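Local coordinates for FixG-related protein (Vibrio parahaemolyticus, PDB 2R39) that is of unknown function but probably serves membrane-associated iron-sulfur electron transport, this chain being the immunoglobulin-like domain at the C-terminal end of the whole protein, at residues A[16-21]-A[34-39]; A[47-52]-A[65-70]; A[54-59]-A[86-91]; A[95-100]-A[110-115]. All blocks are in the same frame, centred on the assembly; numbering follows the deposited sequence.

Contact 1: A[16-21]-A[34-39]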
loop_
_atom_site.group_PDB
_atom_site.type_symbol
_atom_site.label_atom_id
_atom_site.label_comp_id
_atom_site.label_asym_id
_atom_site.label_seq_id
_atom_site.Cartn_x
_atom_site.Cartn_y
_atom_site.Cartn_z
ATOM N N ILE A 16 3.574 -3.859 6.251
ATOM C CA ILE A 16 4.782 -4.675 6.305
ATOM C C ILE A 16 5.269 -4.913 4.885
ATOM O O ILE A 16 4.542 -5.497 4.063
ATOM C CB ILE A 16 4.532 -6.049 6.988
ATOM C CG1 ILE A 16 4.024 -5.855 8.425
ATOM C CG2 ILE A 16 5.807 -6.903 6.949
ATOM C CD1 ILE A 16 3.651 -7.144 9.144
ATOM N N ARG A 17 6.478 -4.442 4.585
ATOM C CA ARG A 17 7.154 -4.835 3.367
ATOM C C ARG A 17 7.915 -6.108 3.709
ATOM O O ARG A 17 8.634 -6.142 4.693
ATOM C CB ARG A 17 8.108 -3.747 2.873
ATOM C CG ARG A 17 8.892 -4.141 1.622
ATOM C CD ARG A 17 9.903 -3.058 1.221
ATOM N NE ARG A 17 10.603 -3.467 0.008
ATOM C CZ ARG A 17 11.659 -4.279 0.005
ATOM N NH1 ARG A 17 12.141 -4.736 1.156
ATOM N NH2 ARG A 17 12.246 -4.618 -1.137
ATOM N N ASP A 18 7.737 -7.151 2.908
ATOM C CA ASP A 18 8.332 -8.458 3.208
ATOM C C ASP A 18 9.852 -8.443 3.185
ATOM O O ASP A 18 10.464 -7.853 2.299
ATOM C CB ASP A 18 7.794 -9.499 2.237
ATOM C CG ASP A 18 6.300 -9.620 2.318
ATOM O OD1 ASP A 18 5.801 -9.945 3.411
ATOM O OD2 ASP A 18 5.622 -9.373 1.310
ATOM N N ARG A 19 10.459 -9.089 4.174
ATOM C CA ARG A 19 11.916 -9.203 4.208
ATOM C C ARG A 19 12.430 -10.035 3.030
ATOM O O ARG A 19 13.376 -9.631 2.352
ATOM C CB ARG A 19 12.395 -9.782 5.536
ATOM C CG ARG A 19 13.899 -9.680 5.726
ATOM C CD ARG A 19 14.360 -10.521 6.883
ATOM N NE ARG A 19 15.791 -10.361 7.100
ATOM C CZ ARG A 19 16.425 -10.715 8.212
ATOM N NH1 ARG A 19 17.733 -10.520 8.315
ATOM N NH2 ARG A 19 15.751 -11.254 9.221
ATOM N N ASN A 20 11.800 -11.180 2.777
ATOM C CA ASN A 20 12.207 -12.033 1.663
ATOM C C ASN A 20 11.541 -11.578 0.365
ATOM O O ASN A 20 10.387 -11.928 0.088
ATOM C CB ASN A 20 11.905 -13.512 1.961
ATOM N N GLN A 21 12.266 -10.783 -0.420
ATOM C CA GLN A 21 11.746 -10.304 -1.703
ATOM C C GLN A 21 12.225 -11.194 -2.852
ATOM O O GLN A 21 13.422 -11.275 -3.152
ATOM C CB GLN A 21 12.090 -8.822 -1.931
ATOM C CG GLN A 21 11.421 -7.864 -0.928
ATOM C CD GLN A 21 9.912 -7.657 -1.174
ATOM O OE1 GLN A 21 9.447 -7.762 -2.298
ATOM N NE2 GLN A 21 9.163 -7.355 -0.113
ATOM N N THR A 34 6.734 -7.005 -2.738
ATOM C CA THR A 34 5.498 -7.416 -2.056
ATOM C C THR A 34 5.332 -6.776 -0.673
ATOM O O THR A 34 6.316 -6.510 0.038
ATOM C CB THR A 34 5.380 -8.944 -1.909
ATOM O OG1 THR A 34 6.502 -9.442 -1.170
ATOM C CG2 THR A 34 5.305 -9.629 -3.274
ATOM N N TYR A 35 4.068 -6.557 -0.313
ATOM C CA TYR A 35 3.660 -5.859 0.902
ATOM C C TYR A 35 2.415 -6.507 1.495
ATOM O O TYR A 35 1.639 -7.146 0.777
ATOM C CB TYR A 35 3.309 -4.396 0.591
ATOM C CG TYR A 35 4.383 -3.637 -0.154
ATOM C CD1 TYR A 35 5.352 -2.911 0.530
ATOM C CD2 TYR A 35 4.434 -3.654 -1.554
ATOM C CE1 TYR A 35 6.355 -2.205 -0.166
ATOM C CE2 TYR A 35 5.429 -2.966 -2.249
ATOM C CZ TYR A 35 6.382 -2.246 -1.552
ATOM O OH TYR A 35 7.352 -1.556 -2.244
ATOM N N THR A 36 2.212 -6.310 2.795
ATOM C CA THR A 36 0.908 -6.565 3.407
ATOM C C THR A 36 0.422 -5.314 4.130
ATOM O O THR A 36 1.107 -4.781 5.013
ATOM C CB THR A 36 0.957 -7.767 4.362
ATOM O OG1 THR A 36 1.456 -8.901 3.648
ATOM C CG2 THR A 36 -0.438 -8.091 4.900
ATOM N N LEU A 37 -0.747 -4.828 3.723
ATOM C CA LEU A 37 -1.401 -3.728 4.423
ATOM C C LEU A 37 -2.338 -4.281 5.501
ATOM O O LEU A 37 -3.086 -5.205 5.242
ATOM C CB LEU A 37 -2.192 -2.842 3.447
ATOM C CG LEU A 37 -1.534 -2.308 2.168
ATOM C CD1 LEU A 37 -2.446 -1.274 1.469
ATOM C CD2 LEU A 37 -0.183 -1.713 2.413
ATOM N N LYS A 38 -2.276 -3.718 6.704
ATOM C CA LYS A 38 -3.250 -4.015 7.757
ATOM C C LYS A 38 -4.122 -2.786 7.966
ATOM O O LYS A 38 -3.617 -1.703 8.247
ATOM C CB LYS A 38 -2.537 -4.383 9.060
ATOM C CG LYS A 38 -3.471 -4.648 10.248
ATOM C CD LYS A 38 -2.697 -5.007 11.526
ATOM C CE LYS A 38 -2.063 -6.394 11.435
ATOM N NZ LYS A 38 -1.345 -6.826 12.690
ATOM N N VAL A 39 -5.429 -2.951 7.810
ATOM C CA VAL A 39 -6.353 -1.832 7.884
ATOM C C VAL A 39 -7.398 -2.094 8.963
ATOM O O VAL A 39 -7.948 -3.184 9.049
ATOM C CB VAL A 39 -7.054 -1.591 6.513
ATOM C CG1 VAL A 39 -8.204 -0.607 6.649
ATOM C CG2 VAL A 39 -6.054 -1.115 5.452
#

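Contact 2: A[47-52]-A[65-70]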
loop_
_atom_site.group_PDB
_atom_site.type_symbol
_atom_site.label_atom_id
_atom_site.label_comp_id
_atom_site.label_asym_id
_atom_site.label_seq_id
_atom_site.Cartn_x
_atom_site.Cartn_y
_atom_site.Cartn_z
ATOM N N GLN A 47 -17.293 1.464 6.663
ATOM C CA GLN A 47 -16.589 2.533 5.964
ATOM C C GLN A 47 -15.976 2.032 4.646
ATOM O O GLN A 47 -15.766 0.832 4.483
ATOM C CB GLN A 47 -15.507 3.145 6.876
ATOM C CG GLN A 47 -16.001 3.598 8.282
ATOM C CD GLN A 47 -16.931 4.803 8.257
ATOM O OE1 GLN A 47 -17.078 5.477 7.236
ATOM N NE2 GLN A 47 -17.578 5.075 9.399
ATOM N N GLU A 48 -15.696 2.954 3.716
ATOM C CA GLU A 48 -15.035 2.639 2.435
ATOM C C GLU A 48 -13.733 3.396 2.347
ATOM O O GLU A 48 -13.700 4.606 2.562
ATOM C CB GLU A 48 -15.902 2.974 1.188
ATOM C CG GLU A 48 -15.115 2.815 -0.172
ATOM C CD GLU A 48 -15.885 3.195 -1.460
ATOM O OE1 GLU A 48 -16.958 2.621 -1.692
ATOM O OE2 GLU A 48 -15.382 4.048 -2.252
ATOM N N TYR A 49 -12.664 2.684 2.017
ATOM C CA TYR A 49 -11.329 3.288 1.908
ATOM C C TYR A 49 -10.765 3.095 0.489
ATOM O O TYR A 49 -11.066 2.101 -0.164
ATOM C CB TYR A 49 -10.368 2.702 2.964
ATOM C CG TYR A 49 -10.919 2.683 4.389
ATOM C CD1 TYR A 49 -11.262 3.858 5.047
ATOM C CD2 TYR A 49 -11.086 1.486 5.082
ATOM C CE1 TYR A 49 -11.762 3.841 6.365
ATOM C CE2 TYR A 49 -11.574 1.464 6.404
ATOM C CZ TYR A 49 -11.914 2.647 7.034
ATOM O OH TYR A 49 -12.419 2.634 8.333
ATOM N N ASN A 50 -9.988 4.063 0.008
ATOM C CA ASN A 50 -9.163 3.859 -1.179
ATOM C C ASN A 50 -7.730 3.693 -0.678
ATOM O O ASN A 50 -7.324 4.344 0.303
ATOM C CB ASN A 50 -9.169 5.066 -2.118
ATOM C CG ASN A 50 -10.413 5.155 -3.037
ATOM O OD1 ASN A 50 -11.123 4.184 -3.313
ATOM N ND2 ASN A 50 -10.630 6.359 -3.559
ATOM N N LEU A 51 -6.967 2.869 -1.386
ATOM C CA LEU A 51 -5.570 2.613 -1.066
ATOM C C LEU A 51 -4.761 3.007 -2.274
ATOM O O LEU A 51 -5.119 2.683 -3.414
ATOM C CB LEU A 51 -5.332 1.149 -0.705
ATOM C CG LEU A 51 -6.270 0.555 0.360
ATOM C CD1 LEU A 51 -6.194 -0.943 0.324
ATOM C CD2 LEU A 51 -5.973 1.078 1.792
ATOM N N ASP A 52 -3.674 3.717 -2.012
ATOM C CA ASP A 52 -2.824 4.302 -3.054
ATOM C C ASP A 52 -1.377 4.248 -2.640
ATOM O O ASP A 52 -1.085 3.926 -1.509
ATOM C CB ASP A 52 -3.227 5.765 -3.278
ATOM C CG ASP A 52 -4.464 5.879 -4.115
ATOM O OD1 ASP A 52 -4.353 5.625 -5.345
ATOM O OD2 ASP A 52 -5.539 6.199 -3.541
ATOM N N GLN A 65 -7.624 -2.094 -3.970
ATOM C CA GLN A 65 -7.527 -0.666 -4.179
ATOM C C GLN A 65 -8.625 0.092 -3.410
ATOM O O GLN A 65 -8.392 1.182 -2.888
ATOM C CB GLN A 65 -7.661 -0.368 -5.682
ATOM C CG GLN A 65 -7.452 1.069 -6.011
ATOM C CD GLN A 65 -7.355 1.333 -7.488
ATOM O OE1 GLN A 65 -8.362 1.341 -8.209
ATOM N NE2 GLN A 65 -6.140 1.598 -7.945
ATOM N N THR A 66 -9.831 -0.460 -3.409
ATOM C CA THR A 66 -10.972 0.152 -2.758
ATOM C C THR A 66 -11.626 -0.961 -1.956
ATOM O O THR A 66 -11.879 -2.039 -2.498
ATOM C CB THR A 66 -11.971 0.715 -3.810
ATOM O OG1 THR A 66 -11.328 1.741 -4.577
ATOM C CG2 THR A 66 -13.189 1.317 -3.141
ATOM N N ILE A 67 -11.924 -0.700 -0.688
ATOM C CA ILE A 67 -12.449 -1.736 0.216
ATOM C C ILE A 67 -13.595 -1.233 1.089
ATOM O O ILE A 67 -13.656 -0.046 1.400
ATOM C CB ILE A 67 -11.333 -2.304 1.148
ATOM C CG1 ILE A 67 -10.540 -1.158 1.799
ATOM C CG2 ILE A 67 -10.382 -3.194 0.375
ATOM C CD1 ILE A 67 -9.520 -1.589 2.824
ATOM N N GLN A 68 -14.506 -2.138 1.458
ATOM C CA GLN A 68 -15.528 -1.872 2.469
ATOM C C GLN A 68 -15.152 -2.606 3.757
ATOM O O GLN A 68 -14.917 -3.822 3.740
ATOM C CB GLN A 68 -16.911 -2.367 2.003
ATOM C CG GLN A 68 -17.701 -1.377 1.177
ATOM C CD GLN A 68 -19.096 -1.870 0.854
ATOM O OE1 GLN A 68 -19.658 -2.731 1.556
ATOM N NE2 GLN A 68 -19.678 -1.322 -0.208
ATOM N N VAL A 69 -15.091 -1.872 4.866
ATOM C CA VAL A 69 -14.624 -2.428 6.143
ATOM C C VAL A 69 -15.689 -2.277 7.234
ATOM O O VAL A 69 -16.226 -1.189 7.437
ATOM C CB VAL A 69 -13.295 -1.763 6.589
ATOM C CG1 VAL A 69 -12.678 -2.495 7.788
ATOM C CG2 VAL A 69 -12.309 -1.731 5.435
ATOM N N GLU A 70 -15.988 -3.380 7.925
ATOM C CA GLU A 70 -17.026 -3.410 8.962
ATOM C C GLU A 70 -16.527 -2.786 10.268
ATOM O O GLU A 70 -15.318 -2.690 10.478
ATOM C CB GLU A 70 -17.501 -4.853 9.204
ATOM C CG GLU A 70 -18.276 -5.486 8.038
ATOM C CD GLU A 70 -19.674 -4.918 7.868
ATOM O OE1 GLU A 70 -20.273 -4.467 8.867
ATOM O OE2 GLU A 70 -20.192 -4.938 6.732
HETATM O O HOH W 1 -4.141 1.990 -5.843
#

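Contact 3: A[54-59]-A[86-91]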
loop_
_atom_site.group_PDB
_atom_site.type_symbol
_atom_site.label_atom_id
_atom_site.label_comp_id
_atom_site.label_asym_id
_atom_site.label_seq_id
_atom_site.Cartn_x
_atom_site.Cartn_y
_atom_site.Cartn_z
ATOM N N LYS A 54 2.350 6.640 -3.292
ATOM C CA LYS A 54 2.999 7.740 -3.966
ATOM C C LYS A 54 4.508 7.603 -3.870
ATOM O O LYS A 54 5.012 6.957 -2.939
ATOM C CB LYS A 54 2.444 9.076 -3.468
ATOM C CG LYS A 54 3.158 9.715 -2.341
ATOM C CD LYS A 54 2.863 11.225 -2.284
ATOM C CE LYS A 54 1.373 11.519 -2.298
ATOM N NZ LYS A 54 1.069 12.797 -1.559
ATOM N N GLY A 55 5.214 8.132 -4.869
ATOM C CA GLY A 55 6.670 8.128 -4.862
ATOM C C GLY A 55 7.330 7.396 -6.010
ATOM O O GLY A 55 8.545 7.470 -6.155
ATOM N N LEU A 56 6.544 6.692 -6.824
ATOM C CA LEU A 56 7.094 6.008 -8.015
ATOM C C LEU A 56 6.635 6.711 -9.285
ATOM O O LEU A 56 5.449 7.013 -9.428
ATOM C CB LEU A 56 6.668 4.528 -8.031
ATOM C CG LEU A 56 7.444 3.674 -7.020
ATOM C CD1 LEU A 56 6.719 2.370 -6.663
ATOM C CD2 LEU A 56 8.852 3.386 -7.575
ATOM N N ASN A 57 7.572 6.976 -10.196
ATOM C CA ASN A 57 7.265 7.690 -11.450
ATOM C C ASN A 57 6.647 6.782 -12.519
ATOM O O ASN A 57 6.030 7.234 -13.486
ATOM C CB ASN A 57 8.540 8.388 -11.974
ATOM C CG ASN A 57 9.030 9.479 -11.031
ATOM O OD1 ASN A 57 8.281 9.973 -10.180
ATOM N ND2 ASN A 57 10.262 9.874 -11.192
ATOM N N ASP A 58 6.816 5.486 -12.321
ATOM C CA ASP A 58 6.204 4.467 -13.157
ATOM C C ASP A 58 5.957 3.310 -12.213
ATOM O O ASP A 58 6.879 2.863 -11.516
ATOM C CB ASP A 58 7.148 4.053 -14.290
ATOM C CG ASP A 58 6.635 2.846 -15.068
ATOM O OD1 ASP A 58 6.751 1.700 -14.557
ATOM O OD2 ASP A 58 6.123 3.037 -16.185
ATOM N N VAL A 59 4.709 2.846 -12.138
ATOM C CA VAL A 59 4.405 1.752 -11.236
ATOM C C VAL A 59 3.107 1.064 -11.649
ATOM O O VAL A 59 2.174 1.700 -12.188
ATOM C CB VAL A 59 4.385 2.209 -9.724
ATOM C CG1 VAL A 59 3.340 3.295 -9.483
ATOM C CG2 VAL A 59 4.171 1.021 -8.763
ATOM N N ASP A 86 13.980 0.794 -15.696
ATOM C CA ASP A 86 14.495 1.890 -16.520
ATOM C C ASP A 86 13.948 3.252 -16.106
ATOM O O ASP A 86 14.545 4.281 -16.422
ATOM C CB ASP A 86 14.195 1.643 -18.009
ATOM C CG ASP A 86 14.943 0.446 -18.567
ATOM O OD1 ASP A 86 15.896 -0.030 -17.916
ATOM O OD2 ASP A 86 14.577 -0.019 -19.667
ATOM N N LYS A 87 12.824 3.269 -15.391
ATOM C CA LYS A 87 12.233 4.531 -14.970
ATOM C C LYS A 87 12.414 4.795 -13.460
ATOM O O LYS A 87 11.925 5.794 -12.934
ATOM C CB LYS A 87 10.761 4.607 -15.429
ATOM C CG LYS A 87 10.653 4.551 -16.981
ATOM C CD LYS A 87 9.233 4.492 -17.487
ATOM C CE LYS A 87 9.208 4.392 -19.020
ATOM N NZ LYS A 87 10.126 5.386 -19.642
ATOM N N LEU A 88 13.105 3.894 -12.762
ATOM C CA LEU A 88 13.430 4.118 -11.342
ATOM C C LEU A 88 14.598 5.101 -11.279
ATOM O O LEU A 88 15.512 5.025 -12.097
ATOM C CB LEU A 88 13.788 2.801 -10.628
ATOM C CG LEU A 88 12.685 1.722 -10.459
ATOM C CD1 LEU A 88 13.313 0.443 -9.918
ATOM C CD2 LEU A 88 11.566 2.142 -9.546
ATOM N N ASN A 89 14.556 6.025 -10.312
ATOM C CA ASN A 89 15.622 7.029 -10.141
ATOM C C ASN A 89 16.901 6.408 -9.574
ATOM O O ASN A 89 18.023 6.811 -9.927
ATOM C CB ASN A 89 15.125 8.169 -9.224
ATOM C CG ASN A 89 14.039 9.036 -9.893
ATOM O OD1 ASN A 89 13.877 9.027 -11.117
ATOM N ND2 ASN A 89 13.308 9.787 -9.083
ATOM N N SER A 90 16.702 5.418 -8.706
ATOM C CA SER A 90 17.776 4.687 -8.028
ATOM C C SER A 90 17.211 3.362 -7.506
ATOM O O SER A 90 16.023 3.097 -7.639
ATOM C CB SER A 90 18.294 5.491 -6.843
ATOM O OG SER A 90 17.251 5.681 -5.901
ATOM N N ALA A 91 18.076 2.539 -6.906
ATOM C CA ALA A 91 17.675 1.213 -6.451
ATOM C C ALA A 91 16.714 1.274 -5.271
ATOM O O ALA A 91 15.967 0.328 -5.037
ATOM C CB ALA A 91 18.892 0.379 -6.092
HETATM O O HOH W 2 10.069 5.240 -10.536
#

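Contact 4: A[95-100]-A[110-115]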
loop_
_atom_site.group_PDB
_atom_site.type_symbol
_atom_site.label_atom_id
_atom_site.label_comp_id
_atom_site.label_asym_id
_atom_site.label_seq_id
_atom_site.Cartn_x
_atom_site.Cartn_y
_atom_site.Cartn_z
ATOM N N ILE A 95 8.537 5.539 -0.687
ATOM C CA ILE A 95 7.153 5.577 -1.105
ATOM C C ILE A 95 6.295 5.759 0.140
ATOM O O ILE A 95 6.784 5.585 1.257
ATOM C CB ILE A 95 6.741 4.277 -1.889
ATOM C CG1 ILE A 95 6.963 3.021 -1.017
ATOM C CG2 ILE A 95 7.570 4.153 -3.230
ATOM C CD1 ILE A 95 6.319 1.693 -1.551
ATOM N N GLN A 96 5.028 6.103 -0.057
ATOM C CA GLN A 96 4.065 6.125 1.024
ATOM C C GLN A 96 2.846 5.429 0.519
ATOM O O GLN A 96 2.389 5.719 -0.599
ATOM C CB GLN A 96 3.593 7.543 1.294
ATOM C CG GLN A 96 4.385 8.340 2.270
ATOM C CD GLN A 96 3.714 9.675 2.453
ATOM O OE1 GLN A 96 2.914 10.094 1.597
ATOM N NE2 GLN A 96 3.989 10.329 3.562
ATOM N N PHE A 97 2.305 4.538 1.344
ATOM C CA PHE A 97 0.973 4.023 1.135
ATOM C C PHE A 97 -0.029 4.946 1.821
ATOM O O PHE A 97 0.230 5.490 2.923
ATOM C CB PHE A 97 0.873 2.614 1.675
ATOM C CG PHE A 97 1.653 1.609 0.867
ATOM C CD1 PHE A 97 1.135 1.104 -0.315
ATOM C CD2 PHE A 97 2.899 1.164 1.306
ATOM C CE1 PHE A 97 1.845 0.167 -1.064
ATOM C CE2 PHE A 97 3.612 0.228 0.564
ATOM C CZ PHE A 97 3.082 -0.263 -0.624
ATOM N N ILE A 98 -1.158 5.160 1.155
ATOM C CA ILE A 98 -2.095 6.136 1.638
ATOM C C ILE A 98 -3.454 5.491 1.715
ATOM O O ILE A 98 -3.925 4.915 0.727
ATOM C CB ILE A 98 -2.083 7.389 0.747
ATOM C CG1 ILE A 98 -0.668 8.017 0.774
ATOM C CG2 ILE A 98 -3.179 8.403 1.191
ATOM C CD1 ILE A 98 -0.299 8.723 -0.499
ATOM N N LEU A 99 -4.057 5.550 2.900
ATOM C CA LEU A 99 -5.441 5.122 3.049
ATOM C C LEU A 99 -6.294 6.391 3.042
ATOM O O LEU A 99 -6.049 7.316 3.814
ATOM C CB LEU A 99 -5.636 4.323 4.358
ATOM C CG LEU A 99 -7.094 3.929 4.647
ATOM C CD1 LEU A 99 -7.157 2.652 5.463
ATOM C CD2 LEU A 99 -7.840 5.045 5.353
ATOM N N THR A 100 -7.263 6.441 2.148
ATOM C CA THR A 100 -8.180 7.560 2.080
ATOM C C THR A 100 -9.575 7.091 2.486
ATOM O O THR A 100 -10.126 6.189 1.866
ATOM C CB THR A 100 -8.223 8.157 0.659
ATOM O OG1 THR A 100 -6.905 8.594 0.300
ATOM C CG2 THR A 100 -9.188 9.359 0.600
ATOM N N VAL A 110 1.525 5.901 5.388
ATOM C CA VAL A 110 2.556 5.059 5.995
ATOM C C VAL A 110 3.715 4.972 5.012
ATOM O O VAL A 110 3.542 4.545 3.859
ATOM C CB VAL A 110 2.012 3.636 6.341
ATOM C CG1 VAL A 110 3.080 2.813 7.069
ATOM C CG2 VAL A 110 0.755 3.734 7.222
ATOM N N GLU A 111 4.895 5.367 5.461
ATOM C CA GLU A 111 6.041 5.363 4.594
ATOM C C GLU A 111 6.590 3.959 4.457
ATOM O O GLU A 111 6.596 3.212 5.417
ATOM C CB GLU A 111 7.111 6.281 5.156
ATOM C CG GLU A 111 8.234 6.482 4.193
ATOM C CD GLU A 111 9.240 7.478 4.687
ATOM O OE1 GLU A 111 8.893 8.680 4.819
ATOM O OE2 GLU A 111 10.383 7.066 4.921
ATOM N N SER A 112 7.083 3.611 3.264
ATOM C CA SER A 112 7.709 2.311 3.053
ATOM C C SER A 112 8.792 2.474 1.983
ATOM O O SER A 112 9.242 3.584 1.720
ATOM C CB SER A 112 6.635 1.290 2.631
ATOM O OG SER A 112 7.182 -0.010 2.478
ATOM N N ARG A 113 9.189 1.383 1.341
ATOM C CA ARG A 113 10.288 1.461 0.373
ATOM C C ARG A 113 9.964 0.647 -0.859
ATOM O O ARG A 113 9.291 -0.356 -0.739
ATOM C CB ARG A 113 11.568 0.900 0.993
ATOM C CG ARG A 113 12.115 1.674 2.221
ATOM C CD ARG A 113 12.706 3.033 1.848
ATOM N NE ARG A 113 13.262 3.711 3.024
ATOM C CZ ARG A 113 12.607 4.582 3.771
ATOM N NH1 ARG A 113 11.340 4.880 3.485
ATOM N NH2 ARG A 113 13.205 5.102 4.835
ATOM N N PHE A 114 10.431 1.087 -2.033
ATOM C CA PHE A 114 10.455 0.212 -3.208
ATOM C C PHE A 114 11.918 0.034 -3.564
ATOM O O PHE A 114 12.637 1.021 -3.767
ATOM C CB PHE A 114 9.684 0.767 -4.426
ATOM C CG PHE A 114 9.590 -0.242 -5.569
ATOM C CD1 PHE A 114 8.521 -1.131 -5.645
ATOM C CD2 PHE A 114 10.616 -0.357 -6.516
ATOM C CE1 PHE A 114 8.455 -2.089 -6.674
ATOM C CE2 PHE A 114 10.548 -1.307 -7.539
ATOM C CZ PHE A 114 9.483 -2.171 -7.608
ATOM N N ILE A 115 12.350 -1.219 -3.636
ATOM C CA ILE A 115 13.767 -1.538 -3.781
ATOM C C ILE A 115 13.975 -2.520 -4.932
ATOM O O ILE A 115 13.300 -3.557 -5.014
ATOM C CB ILE A 115 14.372 -2.058 -2.440
ATOM C CG1 ILE A 115 14.044 -1.081 -1.295
ATOM C CG2 ILE A 115 15.914 -2.265 -2.537
ATOM C CD1 ILE A 115 14.459 -1.576 0.094
HETATM O O HOH W 3 6.695 9.848 5.241
#

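Contact 1: A[16-21]-A[34-39]
The carbonyl oxygen of Thr34 is gripped by two donors from 16-21: the backbone N of Asp18 reaches Thr34 O at 3.3 Å, and the side-chain amide nitrogen Gln21 NE2 reaches it at 3.0 Å. The Gln21 bond lies in the carbonyl plane on a lone pair, whereas the Asp18 N-H comes in tilted. The Gln21 amide closes a two-way pairing with this one residue, because its OE1 accepts from Thr34 N at 2.9 Å. A bend at chi2 (-74°) folds the Gln21 chain back past Thr34, and a third bond, from Gln21 NE2 to Asp18 O, ties it to its own turn and fixes its rotation. Thr34 OG1, held between backbone N and carbonyl carbon (chi1 59°), donates to the anti side of the Asp18 carboxylate, with OG1 and Asp18 OD2 2.6 Å apart.

Further along, the pairing becomes regular antiparallel sheet. Ile16 and Thr36 form a hydrogen-bonded pair (Ile16 N to Thr36 O 2.9 Å; Thr36 N to Ile16 O 2.8 Å), joining edge strand 11-17 to strand 31-41 in one sheet of the immunoglobulin-like sandwich.

Arg17 and Tyr35 share the face opposite to Ile16 and Thr36; there the extended Arg17 chain passes the Tyr35 ring obliquely, Arg17 CG standing 3.7 Å from Tyr35 CE1. The guanidinium plane is turned 73° from the ring. Gln21 NE2 sits over the guanidinium's centre, while Asn33 OD1 accepts from Arg17 NH2. Tyr35 points inward to the second sheet, where its OH hydrogen-bonds Arg113 O and its ring meets Phe97 edge-to-face.

Contact 2: A[47-52]-A[65-70]
Strands 47-52 and 66-69 run antiparallel, their N-to-C directions 152° apart and their axes 4.7 Å apart at closest approach, with Gln47-Val69 and Tyr49-Ile67 as hydrogen-bonded pairs. Both backbone bonds of the Tyr49-Ile67 pair measure 3.0 Å, from Tyr49 N to Ile67 O and from Ile67 N to Tyr49 O. The ladder runs on to Leu51 N, which donates to Gln65 O at 2.7 Å; a water links Leu51 O to Gln65 NE2 just beyond.

The Tyr49 ring presents its edge to the facing strand: Tyr49 CE2 lies 3.4 Å from Val69 CG2, the two side chains crossing at about a right angle, and Ile67 CD1 also approaches near the ring plane. Placing Ile67 CG1 between backbone N and carbonyl carbon (chi1 48°) carries it to 4.0 Å from Tyr49 CB. The face with Tyr49, Ile67 and Val69 looks into an immunoglobulin-like sandwich, where Leu75 and Leu77 of the opposing sheet touch Ile67.

The reverse face, toward solvent, is polar. Asn50 and Thr66 lie side by side, pointing the same way, and Thr66 OG1 donates to Asn50 OD1 at 2.8 Å, tilted out of the carbonyl plane. Thr66 CG2 meanwhile rests 3.6 Å from Glu48 OE2 as the extended glutamate crosses it.

Contact 3: A[54-59]-A[86-91]
Neither segment forms a strand with the other: 54-59 is mainly loop, 86-91 begins at the end of a 3-10 turn, and their nearest CA atoms, those of Asp58 and Lys87, stand 6.3 Å apart. No direct hydrogen bond joins them. One water bridges the gap instead, accepting from Asn57 N and donating to Lys87 O, both at 3.1 Å.

The side chains meet in three places. On the inner side, Leu56 and Leu88 lie alongside each other, pointing the same way, with the methyl contact Leu56 CD2 to Leu88 CD2 at 3.6 Å; both also touch Phe114. At the outer side, Asn57 and Asn89 cross at about a right angle, their amide planes 68° apart; at 3.7 Å, Asn57 ND2 and Asn89 OD1 are in contact without a hydrogen bond.

Asp58 crosses the methylene chain of Lys87, OD2 lying 3.7 Å from Lys87 CD. The bend at the end of Lys87 (chi4 -47°) leaves NZ 5.8 Å from Asp58 OD2, so any attraction is probably weak. Asp58 OD1 is instead tied to Asp84 N. The two loops, 54-59 linking strand 47-54 to 60-62 and 86-91 linking 74-83 to 92-101, cross between the sheets and meet at one end of the immunoglobulin-like sandwich.

Contact 4: A[95-100]-A[110-115]
Ser112 O has two donors, coming from opposite faces of its carbonyl plane: Ile95 N across the contact at 3.2 Å, and Arg113 NH1 from its own strand at 3.0 Å. Each lies well out of that plane, Ile95 N by 49° on one side and Arg113 NH1 on the other, so neither uses a lone-pair direction. The return bond, Ser112 N to Ile95 O, is 2.8 Å long and also out of plane. Ile95 O and Ser112 O, both acceptors, are 3.2 Å apart. The next hydrogen-bonded pair is more conventional: Val110 N meets Phe97 O in its carbonyl plane at 2.8 Å, and Phe97 N gives its hydrogen to Val110 O, so all four backbone groups of the pair are satisfied.

These bonds zip up an antiparallel beta hairpin, strands 92-101 and 106-115, which forms one side of a sheet in the immunoglobulin-like sandwich; strand 47-54 flanks 92-101 on its other side.

Above the face carrying Gln96 and Glu111, the glutamate uses both oxygens. Its OE2 takes a salt bridge from Arg113 NH1 at 2.8 Å on the anti side of the carboxylate, and its OE1 accepts from a water that in turn accepts from Gln96 NE2. Arg113 NH1 thus serves Glu111 and Ser112 together.

The face with Ile95, Phe97, Val110 and Ser112 is mostly apolar. Ser112 CB meets the edge of the Phe97 ring, 3.8 Å from CE2. Ile95 CG1, standing between backbone N and carbonyl carbon (chi1 58°), is pressed over the Ser112 peptide, while its CG2 branch lies 4.2 Å from Phe114 CB.

Overall arrangement
Contact 1 belongs to one sheet of the sandwich, contacts 2 and 4 to the other, and contact 3 joins loops at one end. Between the sheets, contacts 1 and 2 interlock through Leu37 CD1 with Leu51 CD1 and Val39 CG1 with Tyr49 CD2, each at 3.9 Å, although their centres are 18 Å apart. Contacts 1 and 4 are closer, with centres 11 Å apart. Contacts 2 and 4 continue one sheet: Asn50 O accepts from Thr100 N at 2.8 Å. Lys54 N, donating to Gln96 O at 2.8 Å, leads from contact 4 into contact 3. No ligand is seen at any of them, and the family's iron-sulfur cluster binding probably belongs to other parts of the protein.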